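Cyclic di-GMP-binding protein XC_3703 (Xanthomonas campestris pv. campestris, PDB 5B7W) binds the bacterial second messenger cyclic di-GMP as an effector that regulates virulence and biofilm formation, and influences DNA binding by a LysR-type transcriptional regulator. Local coordinates at residues 44-57 / 85-98. Residues are numbered along the deposited sequence; the frame is centred on the assembly and turned at random.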
# COMPACT_ATOMS: atom_id res chain seq x y z
N GLY A 44 -0.55 4.06 -12.52
CA GLY A 44 -1.32 3.66 -11.35
C GLY A 44 -0.54 2.86 -10.33
O GLY A 44 -1.14 2.17 -9.51
N LYS A 45 0.79 2.93 -10.37
CA LYS A 45 1.65 2.17 -9.48
C LYS A 45 2.74 3.02 -8.83
O LYS A 45 3.07 2.80 -7.67
CB LYS A 45 2.31 1.01 -10.24
CG LYS A 45 1.34 0.06 -10.92
CD LYS A 45 2.06 -0.92 -11.82
CE LYS A 45 1.12 -1.99 -12.35
NZ LYS A 45 0.01 -2.28 -11.39
N VAL A 46 3.30 3.98 -9.56
CA VAL A 46 4.45 4.76 -9.10
C VAL A 46 4.03 6.21 -8.94
O VAL A 46 3.42 6.79 -9.85
CB VAL A 46 5.64 4.63 -10.07
CG1 VAL A 46 6.75 5.58 -9.68
CG2 VAL A 46 6.14 3.19 -10.11
N ILE A 47 4.37 6.80 -7.80
CA ILE A 47 4.18 8.22 -7.55
C ILE A 47 5.56 8.86 -7.55
O ILE A 47 6.39 8.58 -6.68
CB ILE A 47 3.45 8.48 -6.22
CG1 ILE A 47 2.06 7.86 -6.24
CG2 ILE A 47 3.36 9.98 -5.96
CD1 ILE A 47 1.28 8.08 -4.96
N ASN A 48 5.81 9.73 -8.53
CA ASN A 48 7.08 10.43 -8.64
C ASN A 48 6.98 11.78 -7.95
O ASN A 48 6.14 12.61 -8.33
CB ASN A 48 7.49 10.59 -10.10
CG ASN A 48 8.01 9.31 -10.71
OD1 ASN A 48 8.91 8.67 -10.15
ND2 ASN A 48 7.46 8.92 -11.85
N GLN A 49 7.81 12.00 -6.94
CA GLN A 49 7.91 13.28 -6.26
C GLN A 49 9.14 14.02 -6.77
O GLN A 49 10.20 13.42 -6.96
CB GLN A 49 8.01 13.09 -4.74
CG GLN A 49 7.05 12.07 -4.17
CD GLN A 49 7.06 12.04 -2.65
OE1 GLN A 49 6.07 12.40 -2.00
NE2 GLN A 49 8.18 11.63 -2.07
N SER A 50 8.98 15.32 -7.00
CA SER A 50 10.07 16.15 -7.50
C SER A 50 9.98 17.53 -6.89
O SER A 50 8.90 18.14 -6.87
CB SER A 50 10.05 16.23 -9.03
OG SER A 50 8.83 16.79 -9.49
N ALA A 51 11.10 18.04 -6.40
CA ALA A 51 11.17 19.34 -5.78
C ALA A 51 12.59 19.87 -5.93
O ALA A 51 13.50 19.11 -6.30
CB ALA A 51 10.76 19.30 -4.30
N PRO A 52 12.82 21.16 -5.68
CA PRO A 52 14.19 21.68 -5.76
C PRO A 52 15.15 21.05 -4.76
O PRO A 52 16.34 20.91 -5.08
CB PRO A 52 14.01 23.18 -5.49
CG PRO A 52 12.64 23.47 -5.96
CD PRO A 52 11.82 22.25 -5.64
N SER A 53 14.70 20.67 -3.57
CA SER A 53 15.60 20.22 -2.52
C SER A 53 15.10 18.93 -1.89
O SER A 53 13.93 18.55 -2.02
CB SER A 53 15.77 21.29 -1.43
OG SER A 53 14.56 21.51 -0.73
N ASP A 54 16.01 18.26 -1.18
CA ASP A 54 15.68 17.03 -0.47
C ASP A 54 14.64 17.29 0.61
O ASP A 54 13.75 16.46 0.84
CB ASP A 54 16.94 16.42 0.13
CG ASP A 54 16.77 14.96 0.52
OD1 ASP A 54 15.94 14.67 1.42
OD2 ASP A 54 17.47 14.10 -0.05
N PHE A 55 14.73 18.43 1.29
CA PHE A 55 13.79 18.74 2.37
C PHE A 55 12.39 18.97 1.83
O PHE A 55 11.40 18.60 2.48
CB PHE A 55 14.27 19.95 3.16
CG PHE A 55 13.22 20.54 4.06
CD1 PHE A 55 12.85 19.89 5.23
CD2 PHE A 55 12.59 21.72 3.73
CE1 PHE A 55 11.88 20.42 6.05
CE2 PHE A 55 11.61 22.25 4.55
CZ PHE A 55 11.26 21.60 5.72
N GLN A 56 12.27 19.60 0.66
CA GLN A 56 10.95 19.88 0.10
C GLN A 56 10.25 18.60 -0.33
O GLN A 56 9.02 18.51 -0.25
CB GLN A 56 11.07 20.86 -1.06
CG GLN A 56 11.25 22.30 -0.63
CD GLN A 56 11.65 23.21 -1.77
OE1 GLN A 56 12.58 22.91 -2.53
NE2 GLN A 56 10.95 24.33 -1.91
N VAL A 57 11.00 17.60 -0.80
CA VAL A 57 10.40 16.30 -1.09
C VAL A 57 9.95 15.63 0.20
O VAL A 57 8.89 14.99 0.25
CB VAL A 57 11.37 15.42 -1.88
CG1 VAL A 57 10.82 14.00 -2.02
CG2 VAL A 57 11.63 16.01 -3.26
N THR A 85 19.17 13.42 -6.19
CA THR A 85 19.38 14.85 -6.37
C THR A 85 20.40 15.07 -7.47
O THR A 85 21.48 14.48 -7.45
CB THR A 85 19.86 15.51 -5.07
OG1 THR A 85 21.10 14.91 -4.67
CG2 THR A 85 18.83 15.34 -3.97
N ASN A 86 20.04 15.92 -8.44
CA ASN A 86 20.99 16.38 -9.44
C ASN A 86 20.93 17.91 -9.44
O ASN A 86 20.44 18.54 -8.50
CB ASN A 86 20.69 15.76 -10.81
CG ASN A 86 19.24 15.92 -11.24
OD1 ASN A 86 18.59 16.91 -10.91
ND2 ASN A 86 18.73 14.95 -11.98
N LEU A 87 21.43 18.52 -10.52
CA LEU A 87 21.40 19.98 -10.60
C LEU A 87 19.98 20.50 -10.78
O LEU A 87 19.68 21.62 -10.33
CB LEU A 87 22.29 20.45 -11.75
CG LEU A 87 22.64 21.94 -11.79
CD1 LEU A 87 23.23 22.39 -10.46
CD2 LEU A 87 23.60 22.24 -12.93
N ALA A 88 19.10 19.72 -11.40
CA ALA A 88 17.74 20.18 -11.63
C ALA A 88 16.92 20.19 -10.35
O ALA A 88 15.96 20.96 -10.23
CB ALA A 88 17.06 19.30 -12.68
N GLY A 89 17.26 19.35 -9.38
CA GLY A 89 16.54 19.30 -8.13
C GLY A 89 16.57 17.89 -7.57
O GLY A 89 17.43 17.09 -7.91
N ALA A 90 15.60 17.62 -6.69
CA ALA A 90 15.48 16.33 -6.02
C ALA A 90 14.28 15.57 -6.58
O ALA A 90 13.24 16.17 -6.88
CB ALA A 90 15.33 16.51 -4.51
N ARG A 91 14.43 14.26 -6.71
CA ARG A 91 13.36 13.39 -7.19
C ARG A 91 13.35 12.11 -6.38
O ARG A 91 14.40 11.63 -5.93
CB ARG A 91 13.52 13.06 -8.68
CG ARG A 91 13.47 14.28 -9.60
CD ARG A 91 13.55 13.87 -11.07
NE ARG A 91 13.50 15.02 -11.96
CZ ARG A 91 12.37 15.55 -12.42
NH1 ARG A 91 11.20 15.04 -12.07
NH2 ARG A 91 12.41 16.60 -13.23
N GLN A 92 12.16 11.55 -6.19
CA GLN A 92 12.01 10.31 -5.43
C GLN A 92 10.84 9.51 -5.99
O GLN A 92 9.77 10.07 -6.23
CB GLN A 92 11.80 10.59 -3.94
CG GLN A 92 11.83 9.34 -3.08
CD GLN A 92 11.53 9.63 -1.62
OE1 GLN A 92 10.86 10.61 -1.30
NE2 GLN A 92 12.03 8.78 -0.74
N LYS A 93 11.06 8.22 -6.18
CA LYS A 93 10.05 7.30 -6.68
C LYS A 93 9.40 6.56 -5.51
O LYS A 93 10.10 5.94 -4.70
CB LYS A 93 10.66 6.31 -7.66
CG LYS A 93 9.83 5.07 -7.92
CD LYS A 93 10.51 4.17 -8.94
CE LYS A 93 9.69 2.91 -9.20
NZ LYS A 93 10.24 2.11 -10.32
N VAL A 94 8.08 6.64 -5.42
CA VAL A 94 7.31 5.96 -4.38
C VAL A 94 6.45 4.92 -5.06
O VAL A 94 5.55 5.26 -5.84
CB VAL A 94 6.46 6.94 -3.56
CG1 VAL A 94 5.80 6.22 -2.40
CG2 VAL A 94 7.31 8.10 -3.07
N THR A 95 6.72 3.65 -4.78
CA THR A 95 5.96 2.55 -5.36
C THR A 95 4.75 2.25 -4.48
O THR A 95 4.90 1.95 -3.29
CB THR A 95 6.83 1.30 -5.50
OG1 THR A 95 7.88 1.55 -6.44
CG2 THR A 95 5.99 0.12 -5.98
N VAL A 96 3.56 2.34 -5.06
CA VAL A 96 2.33 1.95 -4.37
C VAL A 96 2.18 0.45 -4.50
O VAL A 96 1.64 -0.05 -5.50
CB VAL A 96 1.11 2.70 -4.93
CG1 VAL A 96 -0.14 2.33 -4.14
CG2 VAL A 96 1.34 4.20 -4.89
N LYS A 97 2.67 -0.29 -3.51
CA LYS A 97 2.68 -1.75 -3.58
C LYS A 97 1.26 -2.30 -3.56
O LYS A 97 0.44 -1.91 -2.72
CB LYS A 97 3.50 -2.33 -2.43
CG LYS A 97 4.97 -1.95 -2.44
CD LYS A 97 5.69 -2.47 -1.20
CE LYS A 97 5.01 -1.99 0.07
NZ LYS A 97 5.70 -2.51 1.29
N GLN A 98 0.97 -3.21 -4.49
CA GLN A 98 -0.31 -3.88 -4.58
C GLN A 98 -0.07 -5.34 -4.96
O GLN A 98 0.88 -5.66 -5.67
CB GLN A 98 -1.24 -3.22 -5.61
CG GLN A 98 -1.40 -1.72 -5.44
CD GLN A 98 -1.54 -0.98 -6.76
OE1 GLN A 98 -2.62 -0.93 -7.35
NE2 GLN A 98 -0.44 -0.41 -7.24
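Ile47 and Val94 exchange both backbone bonds, Ile47 N to Val94 O (2.8 Å) and Val94 N to Ile47 O, and the pairs Gln49–Gln92 and Ala51–Ala90 repeat this reciprocal pattern. Val96 N to Lys45 O, at 2.7 Å, extends the ladder one step further. The N-to-C directions of the two strands lie 159° apart, so they run antiparallel; between the hydrogen-bonded pairs, CA-H...O contacts such as Arg91 CA to Gln49 O (3.2 Å) fill in. These are the two central strands of the RRM-like domain II sheet, flanked by strands 38-42 and 78-85. On the helix-facing side, Gln49 and Gln92 run side by side in the same direction, amide planes 37° apart, with Gln49 NE2 3.0 Å from Gln92 OE1. The NH2 groups of both buried amides donate outside the two segments, Gln49 NE2 to Thr61 OG1 and Gln92 NE2 to Gly81 O. Apolar contacts continue this face: Val57 CG2, from helix 54-70, meets Ala90 CB at 3.9 Å, and Ile47 CD1 touches Val96 CG2. Across the other face, Lys93 stretches out over Val46, its CG anti to the backbone N (chi1 162°), bringing that CG within 3.6 Å of Val46 CG1, while Arg91 NH1 approaches Ser50 CB at 3.5 Å.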